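Local coordinates for fatty acid-binding protein homolog (PDB 6I8X), which binds fatty acids inside a beta-barrel and may sequester potentially toxic fatty acids or help maintain the impermeable lipid layer of the eggshell, at residues Pro59-Met64 with Asp77-Glu82; Pro103-Glu108 with Thr121-Arg126. One frame throughout, in Å; residues are numbered along the deposited sequence.

Contact 1 (Pro59-Met64 with Asp77-Glu82); sequences PDRYDM and DWALGE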
ATOM      1  N   PRO A  59      -7.604 -19.883  -2.026  1.00 49.82           N
ATOM      2  CA  PRO A  59      -6.155 -19.915  -1.722  1.00 48.33           C
ATOM      3  C   PRO A  59      -5.328 -18.951  -2.587  1.00 50.17           C
ATOM      4  O   PRO A  59      -5.644 -18.758  -3.766  1.00 48.96           O
ATOM      5  CB  PRO A  59      -5.767 -21.378  -1.988  1.00 50.21           C
ATOM      6  CG  PRO A  59      -6.802 -21.872  -2.941  1.00 55.80           C
ATOM      7  CD  PRO A  59      -8.070 -21.184  -2.559  1.00 51.89           C
ATOM      8  N   ASP A  60      -4.266 -18.347  -1.982  1.00 45.03           N
ATOM      9  CA  ASP A  60      -3.351 -17.361  -2.602  1.00 43.33           C
ATOM     10  C   ASP A  60      -4.086 -16.090  -3.104  1.00 43.81           C
ATOM     11  O   ASP A  60      -3.575 -15.348  -3.950  1.00 41.26           O
ATOM     12  CB  ASP A  60      -2.450 -17.982  -3.689  1.00 45.87           C
ATOM     13  CG  ASP A  60      -1.260 -18.749  -3.131  1.00 54.28           C
ATOM     14  OD1 ASP A  60      -1.024 -18.674  -1.904  1.00 51.98           O
ATOM     15  OD2 ASP A  60      -0.538 -19.400  -3.934  1.00 61.90           O
ATOM     16  N   ARG A  61      -5.272 -15.842  -2.540  1.00 39.43           N
ATOM     17  CA  ARG A  61      -6.033 -14.618  -2.740  1.00 39.45           C
ATOM     18  C   ARG A  61      -6.089 -13.877  -1.413  1.00 43.97           C
ATOM     19  O   ARG A  61      -6.133 -14.506  -0.339  1.00 43.47           O
ATOM     20  CB  ARG A  61      -7.403 -14.839  -3.384  1.00 37.82           C
ATOM     21  CG  ARG A  61      -7.211 -15.279  -4.815  1.00 38.55           C
ATOM     22  CD  ARG A  61      -8.194 -14.676  -5.770  1.00 38.31           C
ATOM     23  NE  ARG A  61      -7.858 -15.073  -7.133  1.00 46.68           N
ATOM     24  CZ  ARG A  61      -7.524 -14.231  -8.101  1.00 56.68           C
ATOM     25  NH1 ARG A  61      -7.531 -12.921  -7.884  1.00 39.89           N
ATOM     26  NH2 ARG A  61      -7.243 -14.687  -9.314  1.00 45.07           N
ATOM     27  N   TYR A  62      -5.997 -12.535  -1.487  1.00 39.32           N
ATOM     28  CA  TYR A  62      -5.910 -11.679  -0.310  1.00 35.88           C
ATOM     29  C   TYR A  62      -6.866 -10.519  -0.304  1.00 39.92           C
ATOM     30  O   TYR A  62      -7.401 -10.124  -1.340  1.00 39.63           O
ATOM     31  CB  TYR A  62      -4.466 -11.141  -0.199  1.00 34.83           C
ATOM     32  CG  TYR A  62      -3.459 -12.261  -0.143  1.00 35.74           C
ATOM     33  CD1 TYR A  62      -3.162 -12.892   1.064  1.00 36.81           C
ATOM     34  CD2 TYR A  62      -2.910 -12.793  -1.316  1.00 36.53           C
ATOM     35  CE1 TYR A  62      -2.332 -14.004   1.109  1.00 38.46           C
ATOM     36  CE2 TYR A  62      -2.088 -13.917  -1.281  1.00 37.24           C
ATOM     37  CZ  TYR A  62      -1.809 -14.523  -0.064  1.00 40.49           C
ATOM     38  OH  TYR A  62      -0.979 -15.604   0.009  1.00 39.34           O
ATOM     39  N   ASP A  63      -7.030  -9.938   0.881  1.00 36.28           N
ATOM     40  CA  ASP A  63      -7.780  -8.712   1.100  1.00 36.12           C
ATOM     41  C   ASP A  63      -6.849  -7.712   1.760  1.00 38.92           C
ATOM     42  O   ASP A  63      -6.010  -8.084   2.587  1.00 39.43           O
ATOM     43  CB  ASP A  63      -9.004  -8.928   2.015  1.00 36.87           C
ATOM     44  CG  ASP A  63      -9.996  -9.950   1.539  1.00 44.05           C
ATOM     45  OD1 ASP A  63     -10.111 -10.143   0.299  1.00 44.49           O
ATOM     46  OD2 ASP A  63     -10.669 -10.559   2.397  1.00 52.26           O
ATOM     47  N   MET A  64      -6.986  -6.462   1.398  1.00 34.70           N
ATOM     48  CA  MET A  64      -6.236  -5.403   2.054  1.00 34.79           C
ATOM     49  C   MET A  64      -7.136  -4.181   2.216  1.00 35.84           C
ATOM     50  O   MET A  64      -7.961  -3.865   1.358  1.00 33.95           O
ATOM     51  CB  MET A  64      -4.842  -5.108   1.435  1.00 37.82           C
ATOM     52  CG  MET A  64      -4.777  -3.920   0.494  1.00 43.96           C
ATOM     53  SD  MET A  64      -4.529  -2.267   1.240  1.00 49.52           S
ATOM     54  CE  MET A  64      -2.803  -2.198   1.353  1.00 45.81           C
ATOM     55  N   ASP A  77     -10.161 -10.013  -2.659  1.00 40.93           N
ATOM     56  CA  ASP A  77      -9.827 -11.170  -3.484  1.00 42.33           C
ATOM     57  C   ASP A  77      -8.771 -10.924  -4.546  1.00 42.78           C
ATOM     58  O   ASP A  77      -8.920 -11.400  -5.675  1.00 44.36           O
ATOM     59  CB  ASP A  77     -11.099 -11.775  -4.126  1.00 47.31           C
ATOM     60  CG  ASP A  77     -11.724 -12.811  -3.245  1.00 65.04           C
ATOM     61  OD1 ASP A  77     -11.073 -13.847  -3.009  1.00 69.47           O
ATOM     62  OD2 ASP A  77     -12.835 -12.566  -2.749  1.00 70.30           O
ATOM     63  N   TRP A  78      -7.696 -10.229  -4.192  1.00 35.57           N
ATOM     64  CA  TRP A  78      -6.626 -10.009  -5.160  1.00 34.62           C
ATOM     65  C   TRP A  78      -5.513 -11.088  -5.068  1.00 38.35           C
ATOM     66  O   TRP A  78      -5.383 -11.770  -4.054  1.00 37.50           O
ATOM     67  CB  TRP A  78      -6.065  -8.586  -5.097  1.00 31.37           C
ATOM     68  CG  TRP A  78      -5.578  -8.181  -3.735  1.00 30.69           C
ATOM     69  CD1 TRP A  78      -6.262  -7.450  -2.809  1.00 32.62           C
ATOM     70  CD2 TRP A  78      -4.286  -8.452  -3.161  1.00 29.55           C
ATOM     71  NE1 TRP A  78      -5.486  -7.254  -1.697  1.00 30.80           N
ATOM     72  CE2 TRP A  78      -4.281  -7.890  -1.867  1.00 31.80           C
ATOM     73  CE3 TRP A  78      -3.138  -9.137  -3.609  1.00 30.94           C
ATOM     74  CZ2 TRP A  78      -3.183  -8.001  -1.002  1.00 30.95           C
ATOM     75  CZ3 TRP A  78      -2.066  -9.286  -2.742  1.00 31.74           C
ATOM     76  CH2 TRP A  78      -2.083  -8.704  -1.460  1.00 31.66           C
ATOM     77  N   ALA A  79      -4.749 -11.250  -6.143  1.00 34.12           N
ATOM     78  CA  ALA A  79      -3.647 -12.191  -6.189  1.00 34.52           C
ATOM     79  C   ALA A  79      -2.364 -11.425  -6.499  1.00 39.98           C
ATOM     80  O   ALA A  79      -2.411 -10.384  -7.168  1.00 40.41           O
ATOM     81  CB  ALA A  79      -3.906 -13.242  -7.270  1.00 36.48           C
ATOM     82  N   LEU A  80      -1.218 -11.926  -6.017  1.00 37.07           N
ATOM     83  CA  LEU A  80       0.085 -11.319  -6.317  1.00 37.08           C
ATOM     84  C   LEU A  80       0.402 -11.464  -7.833  1.00 42.22           C
ATOM     85  O   LEU A  80       0.207 -12.542  -8.419  1.00 41.60           O
ATOM     86  CB  LEU A  80       1.191 -11.921  -5.424  1.00 36.66           C
ATOM     87  CG  LEU A  80       1.097 -11.571  -3.908  1.00 39.82           C
ATOM     88  CD1 LEU A  80       2.001 -12.468  -3.069  1.00 39.54           C
ATOM     89  CD2 LEU A  80       1.438 -10.110  -3.635  1.00 39.29           C
ATOM     90  N   GLY A  81       0.763 -10.340  -8.459  1.00 39.94           N
ATOM     91  CA  GLY A  81       1.059 -10.238  -9.888  1.00 40.25           C
ATOM     92  C   GLY A  81      -0.167 -10.073 -10.769  1.00 45.85           C
ATOM     93  O   GLY A  81      -0.043 -10.005 -11.992  1.00 49.06           O
ATOM     94  N   GLU A  82      -1.371 -10.006 -10.180  1.00 40.82           N
ATOM     95  CA  GLU A  82      -2.602  -9.850 -10.964  1.00 39.95           C
ATOM     96  C   GLU A  82      -3.243  -8.464 -10.766  1.00 43.89           C
ATOM     97  O   GLU A  82      -3.733  -8.127  -9.682  1.00 42.67           O
ATOM     98  CB  GLU A  82      -3.578 -10.989 -10.648  1.00 41.35           C
ATOM     99  CG  GLU A  82      -4.843 -10.968 -11.486  1.00 51.20           C
ATOM    100  CD  GLU A  82      -5.955 -11.791 -10.881  1.00 63.01           C
ATOM    101  OE1 GLU A  82      -5.995 -13.012 -11.143  1.00 69.28           O
ATOM    102  OE2 GLU A  82      -6.777 -11.220 -10.129  1.00 57.89           O
TER
HETATM  103  O   HOH W   1      -1.128 -14.756  -4.895  1.00 35.72           O
HETATM  104  O   HOH W   2     -12.333 -11.941  -0.030  1.00 47.22           O

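Contact 2 (Pro103-Glu108 with Thr121-Arg126); sequences PNTLTE and TYEYRR. With EDO (1,2-ethanediol), chain H.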
ATOM      1  N   PRO A 103      11.050 -12.549  -1.022  1.00 48.73           N
ATOM      2  CA  PRO A 103      10.205 -12.814   0.167  1.00 48.12           C
ATOM      3  C   PRO A 103      10.133 -11.717   1.240  1.00 50.38           C
ATOM      4  O   PRO A 103       9.258 -11.766   2.112  1.00 49.87           O
ATOM      5  CB  PRO A 103      10.797 -14.101   0.749  1.00 51.02           C
ATOM      6  CG  PRO A 103      12.179 -14.201   0.175  1.00 55.91           C
ATOM      7  CD  PRO A 103      12.100 -13.582  -1.178  1.00 51.30           C
ATOM      8  N   ASN A 104      11.043 -10.743   1.193  1.00 45.62           N
ATOM      9  CA  ASN A 104      11.099  -9.647   2.164  1.00 44.14           C
ATOM     10  C   ASN A 104      10.518  -8.325   1.597  1.00 44.55           C
ATOM     11  O   ASN A 104      10.461  -7.336   2.316  1.00 43.19           O
ATOM     12  CB  ASN A 104      12.561  -9.421   2.639  1.00 43.84           C
ATOM     13  CG  ASN A 104      13.410 -10.659   2.808  1.00 75.42           C
ATOM     14  OD1 ASN A 104      13.073 -11.599   3.545  1.00 73.51           O
ATOM     15  ND2 ASN A 104      14.545 -10.677   2.125  1.00 69.31           N
ATOM     16  N   THR A 105      10.094  -8.317   0.322  1.00 39.86           N
ATOM     17  CA  THR A 105       9.633  -7.119  -0.385  1.00 38.35           C
ATOM     18  C   THR A 105       8.284  -7.244  -1.096  1.00 38.55           C
ATOM     19  O   THR A 105       8.180  -7.844  -2.167  1.00 37.92           O
ATOM     20  CB  THR A 105      10.712  -6.648  -1.394  1.00 47.65           C
ATOM     21  OG1 THR A 105      11.992  -6.683  -0.778  1.00 47.02           O
ATOM     22  CG2 THR A 105      10.439  -5.256  -1.948  1.00 48.29           C
ATOM     23  N   LEU A 106       7.289  -6.549  -0.563  1.00 33.11           N
ATOM     24  CA  LEU A 106       5.975  -6.466  -1.183  1.00 32.14           C
ATOM     25  C   LEU A 106       5.872  -5.113  -1.911  1.00 37.81           C
ATOM     26  O   LEU A 106       6.220  -4.076  -1.349  1.00 36.74           O
ATOM     27  CB  LEU A 106       4.884  -6.624  -0.114  1.00 30.52           C
ATOM     28  CG  LEU A 106       3.429  -6.289  -0.473  1.00 33.43           C
ATOM     29  CD1 LEU A 106       2.830  -7.348  -1.378  1.00 33.97           C
ATOM     30  CD2 LEU A 106       2.584  -6.215   0.805  1.00 31.76           C
ATOM     31  N   THR A 107       5.459  -5.137  -3.181  1.00 35.73           N
ATOM     32  CA  THR A 107       5.261  -3.913  -3.954  1.00 35.46           C
ATOM     33  C   THR A 107       3.759  -3.714  -4.213  1.00 38.18           C
ATOM     34  O   THR A 107       2.979  -4.671  -4.136  1.00 37.97           O
ATOM     35  CB  THR A 107       6.115  -3.873  -5.224  1.00 45.35           C
ATOM     36  OG1 THR A 107       5.604  -4.799  -6.179  1.00 43.22           O
ATOM     37  CG2 THR A 107       7.602  -4.102  -4.947  1.00 41.77           C
ATOM     38  N   GLU A 108       3.358  -2.465  -4.459  1.00 32.46           N
ATOM     39  CA  GLU A 108       1.986  -2.068  -4.727  1.00 32.17           C
ATOM     40  C   GLU A 108       2.098  -0.945  -5.747  1.00 39.23           C
ATOM     41  O   GLU A 108       2.595   0.148  -5.443  1.00 39.80           O
ATOM     42  CB  GLU A 108       1.299  -1.595  -3.430  1.00 32.41           C
ATOM     43  CG  GLU A 108      -0.138  -1.128  -3.590  1.00 40.30           C
ATOM     44  CD  GLU A 108      -0.781  -0.541  -2.335  1.00 52.83           C
ATOM     45  OE1 GLU A 108      -0.213  -0.697  -1.232  1.00 43.59           O
ATOM     46  OE2 GLU A 108      -1.876   0.054  -2.451  1.00 47.23           O
ATOM     47  N   THR A 121       4.983   3.058  -7.728  1.00 40.80           N
ATOM     48  CA  THR A 121       5.174   1.854  -6.926  1.00 39.07           C
ATOM     49  C   THR A 121       5.548   2.175  -5.465  1.00 40.43           C
ATOM     50  O   THR A 121       6.462   2.977  -5.215  1.00 38.39           O
ATOM     51  CB  THR A 121       6.191   0.918  -7.607  1.00 44.31           C
ATOM     52  OG1 THR A 121       5.752   0.657  -8.944  1.00 46.10           O
ATOM     53  CG2 THR A 121       6.367  -0.418  -6.859  1.00 40.19           C
ATOM     54  N   TYR A 122       4.854   1.518  -4.512  1.00 37.74           N
ATOM     55  CA  TYR A 122       5.140   1.597  -3.065  1.00 38.24           C
ATOM     56  C   TYR A 122       5.740   0.262  -2.637  1.00 41.93           C
ATOM     57  O   TYR A 122       5.299  -0.787  -3.090  1.00 41.16           O
ATOM     58  CB  TYR A 122       3.889   1.890  -2.223  1.00 40.10           C
ATOM     59  CG  TYR A 122       3.074   3.052  -2.729  1.00 45.45           C
ATOM     60  CD1 TYR A 122       3.607   4.337  -2.771  1.00 47.90           C
ATOM     61  CD2 TYR A 122       1.786   2.864  -3.216  1.00 48.33           C
ATOM     62  CE1 TYR A 122       2.857   5.418  -3.237  1.00 50.41           C
ATOM     63  CE2 TYR A 122       1.039   3.932  -3.723  1.00 50.85           C
ATOM     64  CZ  TYR A 122       1.574   5.210  -3.718  1.00 59.67           C
ATOM     65  OH  TYR A 122       0.831   6.269  -4.182  1.00 64.37           O
ATOM     66  N   GLU A 123       6.729   0.305  -1.754  1.00 38.14           N
ATOM     67  CA  GLU A 123       7.440  -0.869  -1.275  1.00 37.31           C
ATOM     68  C   GLU A 123       7.204  -1.076   0.224  1.00 37.77           C
ATOM     69  O   GLU A 123       7.274  -0.121   0.989  1.00 35.69           O
ATOM     70  CB  GLU A 123       8.921  -0.662  -1.587  1.00 39.52           C
ATOM     71  CG  GLU A 123       9.872  -1.735  -1.099  1.00 56.17           C
ATOM     72  CD  GLU A 123      11.340  -1.380  -1.273  1.00 85.22           C
ATOM     73  OE1 GLU A 123      11.681  -0.691  -2.263  1.00 78.65           O
ATOM     74  OE2 GLU A 123      12.149  -1.791  -0.410  1.00 83.42           O
ATOM     75  N   TYR A 124       6.914  -2.326   0.638  1.00 32.84           N
ATOM     76  CA  TYR A 124       6.713  -2.663   2.035  1.00 31.55           C
ATOM     77  C   TYR A 124       7.733  -3.665   2.480  1.00 35.70           C
ATOM     78  O   TYR A 124       8.000  -4.647   1.783  1.00 35.14           O
ATOM     79  CB  TYR A 124       5.325  -3.219   2.327  1.00 32.09           C
ATOM     80  CG  TYR A 124       4.171  -2.312   2.001  1.00 34.31           C
ATOM     81  CD1 TYR A 124       3.600  -1.504   2.981  1.00 35.56           C
ATOM     82  CD2 TYR A 124       3.544  -2.372   0.755  1.00 35.41           C
ATOM     83  CE1 TYR A 124       2.447  -0.766   2.729  1.00 34.96           C
ATOM     84  CE2 TYR A 124       2.401  -1.620   0.485  1.00 36.19           C
ATOM     85  CZ  TYR A 124       1.856  -0.816   1.475  1.00 39.74           C
ATOM     86  OH  TYR A 124       0.713  -0.094   1.238  1.00 38.41           O
ATOM     87  N   ARG A 125       8.290  -3.433   3.683  1.00 33.27           N
ATOM     88  CA  ARG A 125       9.283  -4.313   4.269  1.00 34.22           C
ATOM     89  C   ARG A 125       9.001  -4.453   5.730  1.00 38.38           C
ATOM     90  O   ARG A 125       8.499  -3.532   6.349  1.00 36.77           O
ATOM     91  CB  ARG A 125      10.700  -3.755   4.055  1.00 36.52           C
ATOM     92  CG  ARG A 125      11.174  -3.761   2.598  1.00 47.18           C
ATOM     93  CD  ARG A 125      12.622  -3.323   2.458  1.00 58.48           C
ATOM     94  NE  ARG A 125      13.546  -4.320   3.000  1.00 69.57           N
ATOM     95  CZ  ARG A 125      14.067  -5.321   2.301  1.00 82.27           C
ATOM     96  NH1 ARG A 125      13.783  -5.459   1.012  1.00 63.06           N
ATOM     97  NH2 ARG A 125      14.887  -6.186   2.883  1.00 73.57           N
ATOM     98  N   ARG A 126       9.279  -5.619   6.279  1.00 37.38           N
ATOM     99  CA  ARG A 126       9.131  -5.831   7.710  1.00 37.21           C
ATOM    100  C   ARG A 126      10.455  -5.579   8.363  1.00 41.53           C
ATOM    101  O   ARG A 126      11.481  -6.005   7.849  1.00 41.73           O
ATOM    102  CB  ARG A 126       8.626  -7.240   8.053  1.00 34.70           C
ATOM    103  CG  ARG A 126       7.119  -7.365   7.998  1.00 40.95           C
ATOM    104  CD  ARG A 126       6.360  -6.563   9.057  1.00 38.33           C
ATOM    105  NE  ARG A 126       6.694  -6.911  10.447  1.00 36.31           N
ATOM    106  CZ  ARG A 126       6.091  -7.853  11.172  1.00 37.80           C
ATOM    107  NH1 ARG A 126       5.144  -8.609  10.636  1.00 27.28           N
ATOM    108  NH2 ARG A 126       6.445  -8.059  12.430  1.00 29.32           N
TER
HETATM  109  C1  EDO H 206      10.258   3.444  -4.171  1.00 71.71           C
HETATM  110  O1  EDO H 206       9.563   2.205  -4.206  1.00 71.10           O
HETATM  111  C2  EDO H 206      11.132   3.541  -2.888  1.00 71.58           C
HETATM  112  O2  EDO H 206      11.904   2.362  -2.757  1.00 73.30           O
HETATM  113  O   HOH W   3      10.886  -7.756   4.986  1.00 39.97           O

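Contact 1 (Pro59-Met64 with Asp77-Glu82)
NH1 of Arg61 gives to two acceptors, the backbone O of Asp77 at 3.0 Å and OE2 of Glu82 at 2.9 Å, the latter almost straight and in the guanidinium plane. NH2 of Arg61 reaches OE1 of the same carboxylate at 2.8 Å, so the salt bridge is end-on and two-pronged, both oxygens met on their syn side. The methyl of Ala79 lies over one face of the guanidinium, off toward its rim. With a bend at chi2 (-140°) the arginine chain swings across to the far segment.

Between the backbones, Tyr62 N donates to Trp78 O at 2.7 Å and Trp78 N returns to Tyr62 O; because Asp77 and Trp78 both face Tyr62, this is a G1 beta bulge. Asp63 OD1 takes the N-H of Asp77 (3.0 Å), and a water joins that same oxygen to Asp77 OD2; Asp77 OD1 bonds Ser56 OG. On the face that carries Tyr62 and Trp78, the indole holds Tyr62 CB over its six-membered ring, a CH-pi contact 3.6 Å from the centroid, while the two rings themselves meet obliquely.

The Tyr62-Trp78 bridge lies at the end of the hairpin of strands 62-68 and 72-78 away from its turn. Strand 47-53 flanks 62-68, with Arg52 bridging to Asp63 OD2, which also accepts from Ala55 N, and Phe98 of strand 93-100 stacks on Trp78.

Contact 2 (Pro103-Glu108 with Thr121-Arg126)
The Glu108 carboxylate lies nearly in the plane of the Tyr124 ring, 12° from it, with OE1 at the ring edge. The phenol OH of Tyr124 donates to Glu108 OE1 at 2.7 Å, meeting the oxygen nearly end-on, and CE2 of the ring comes to 3.3 Å from the same OE1. Glu108 gets there fully extended, with CG anti to N (chi1 179°). Leu106 runs alongside Tyr124, its CD2 touching the ring's CD2 at 4.0 Å. Lys49, which also lines the vaccenic acid pocket, is a second partner of the Tyr124 OH, and NE2 of His110 hydrogen-bonds Glu108 OE2.

These residues face the interior of the fatty-acid-binding barrel, on the antiparallel hairpin of strands 105-112 and 119-127. Leu106-Tyr124 and Glu108-Tyr122 are its hydrogen-bonded pairs, with Tyr124 N to Leu106 O at 2.7 Å; Thr107-Glu123 between them is non-hydrogen-bonded.

On the other face the Thr105 methyl CG2 rests on CG of Glu123 at 3.7 Å, the two side chains crossing at a slant. Arg125, bent at chi3 (70°), turns its guanidinium so that Asn104 O lies over one face. A water donates to Asn104 O at 2.7 Å and accepts from Arg126 N.

How the contacts relate
Both contacts join neighbouring strands of one antiparallel sheet, each within its own hairpin, and contact 1 closes along the chain before contact 2 opens. Contact 2 lies deeper, its centre about 8 Å from the centre of the chain, against about 13 Å for the centre of contact 1. Each has a buried side and a partly exposed one. The Arg61-Glu82 salt bridge of contact 1 forms between partly exposed residues, whereas the Glu108-Tyr124 bond of contact 2 joins buried residues on the barrel-facing side. They touch inside the barrel: Leu80 CD2 is 3.8 Å from Leu106 CD1, and Met64 CE packs 4.0 Å from Glu108 OE1.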